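Local structure of AbiEi antitoxin C-terminal domain-containing protein (Mycobacterium tuberculosis, 1ZEL) at residues L157-L163 and A180-A185. The protein is of unknown function but contains a winged-helix domain with a helix-turn-helix motif, probably binds DNA, and carries a domain of the AbiEi antitoxin C-terminal family. Sequence-based numbering, arbitrary orientation.
Sequences LAPRPAL and ALGPEA
The backbone N of G182 donates a nearly straight hydrogen bond (174°) to L157 O, 2.7 Å away. The same oxygen takes a CA-H...O contact from L181. Two waters extend the polar network: one links L157 O, E184 OE1 and the backbone N of A185, while the other spans R160 N and E184 OE1. The E184 chain, bent at chi2 (98°), turns its carboxylate back to R160, where NH2 forms a salt bridge to the syn lone pair of OE2 at 3.1 Å. The guanidinium and carboxylate planes stand 77° apart, and the hydrogen bond is far from straight; OE2 also accepts from the backbone N of S215. Within the AbiEi antitoxin C-terminal domain, the contact joins two helix starts, with R160 and G182 as the N-cap residues of helices 161-166 and 183-192. Among the apolar contacts, G182 CA sits 3.7 Å from P159 CA, where a CB on residue 182 would run into P159 CA. L163 CD2 presses on the P183 ring, 3.5 Å from P183 CG and closer than usual van der Waals contact. At the other end, L157 CD2 touches A185 CB at 3.8 Å, and L222 of helix 216-223 also packs against L157.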
# COMPACT_ATOMS: atom_id res chain seq x y z
N LEU A 157 -0.24 1.21 13.92
CA LEU A 157 -0.68 1.17 12.52
C LEU A 157 -0.55 -0.20 11.88
O LEU A 157 -1.47 -0.68 11.17
CB LEU A 157 0.08 2.23 11.70
CG LEU A 157 -0.35 3.68 12.07
CD1 LEU A 157 0.55 4.70 11.42
CD2 LEU A 157 -1.76 3.91 11.65
N ALA A 158 0.55 -0.86 12.20
CA ALA A 158 0.88 -2.18 11.68
C ALA A 158 -0.04 -3.24 12.30
O ALA A 158 -0.54 -3.05 13.40
CB ALA A 158 2.34 -2.48 12.03
N PRO A 159 -0.26 -4.38 11.61
CA PRO A 159 -1.08 -5.40 12.24
C PRO A 159 -0.40 -5.90 13.52
O PRO A 159 0.83 -5.79 13.65
CB PRO A 159 -1.12 -6.52 11.20
CG PRO A 159 0.12 -6.33 10.43
CD PRO A 159 0.20 -4.81 10.28
N ARG A 160 -1.20 -6.40 14.45
CA ARG A 160 -0.62 -7.05 15.61
C ARG A 160 0.11 -8.30 15.15
O ARG A 160 -0.47 -9.09 14.40
CB ARG A 160 -1.71 -7.40 16.62
CG ARG A 160 -2.22 -6.19 17.39
CD ARG A 160 -3.64 -6.37 17.94
NE ARG A 160 -4.09 -7.75 18.05
CZ ARG A 160 -5.04 -8.30 17.29
NH1 ARG A 160 -5.36 -9.58 17.51
NH2 ARG A 160 -5.68 -7.61 16.32
N PRO A 161 1.38 -8.47 15.56
CA PRO A 161 2.07 -9.73 15.27
C PRO A 161 1.24 -10.97 15.61
O PRO A 161 1.24 -11.91 14.82
CB PRO A 161 3.31 -9.66 16.15
CG PRO A 161 3.61 -8.16 16.19
CD PRO A 161 2.25 -7.53 16.31
N ALA A 162 0.55 -10.99 16.76
CA ALA A 162 -0.25 -12.16 17.13
C ALA A 162 -1.36 -12.44 16.13
O ALA A 162 -1.74 -13.60 15.94
CB ALA A 162 -0.84 -12.01 18.53
N LEU A 163 -1.88 -11.38 15.50
CA LEU A 163 -2.89 -11.52 14.46
C LEU A 163 -2.27 -12.20 13.24
O LEU A 163 -2.83 -13.17 12.72
CB LEU A 163 -3.54 -10.16 14.09
CG LEU A 163 -4.47 -10.29 12.86
CD1 LEU A 163 -5.81 -10.96 13.21
CD2 LEU A 163 -4.68 -8.98 12.13
N ALA A 180 2.99 -2.15 6.15
CA ALA A 180 1.62 -2.08 5.68
C ALA A 180 0.68 -1.92 6.87
O ALA A 180 0.96 -2.41 7.99
CB ALA A 180 1.25 -3.35 4.87
N LEU A 181 -0.43 -1.22 6.63
CA LEU A 181 -1.44 -1.00 7.64
C LEU A 181 -2.05 -2.33 8.03
O LEU A 181 -2.23 -3.21 7.18
CB LEU A 181 -2.57 -0.11 7.09
CG LEU A 181 -2.23 1.35 6.77
CD1 LEU A 181 -3.53 2.11 6.47
CD2 LEU A 181 -1.40 2.02 7.87
N GLY A 182 -2.36 -2.47 9.31
CA GLY A 182 -3.11 -3.61 9.77
C GLY A 182 -4.61 -3.38 9.57
O GLY A 182 -5.02 -2.36 9.02
N PRO A 183 -5.43 -4.35 10.00
CA PRO A 183 -6.87 -4.26 9.75
C PRO A 183 -7.50 -3.07 10.46
O PRO A 183 -8.39 -2.44 9.90
CB PRO A 183 -7.43 -5.57 10.31
CG PRO A 183 -6.39 -6.11 11.21
CD PRO A 183 -5.07 -5.61 10.68
N GLU A 184 -7.06 -2.76 11.68
CA GLU A 184 -7.62 -1.62 12.38
C GLU A 184 -7.35 -0.32 11.64
O GLU A 184 -8.26 0.47 11.42
CB GLU A 184 -7.11 -1.55 13.83
CG GLU A 184 -7.58 -2.75 14.64
CD GLU A 184 -6.52 -3.83 14.76
OE1 GLU A 184 -5.57 -3.81 13.95
OE2 GLU A 184 -6.63 -4.69 15.66
N ALA A 185 -6.11 -0.12 11.21
CA ALA A 185 -5.78 1.12 10.52
C ALA A 185 -6.46 1.18 9.16
O ALA A 185 -6.89 2.24 8.71
CB ALA A 185 -4.27 1.32 10.42
O HOH W 1 -3.93 -1.75 12.42
O HOH W 2 -3.97 -6.05 14.07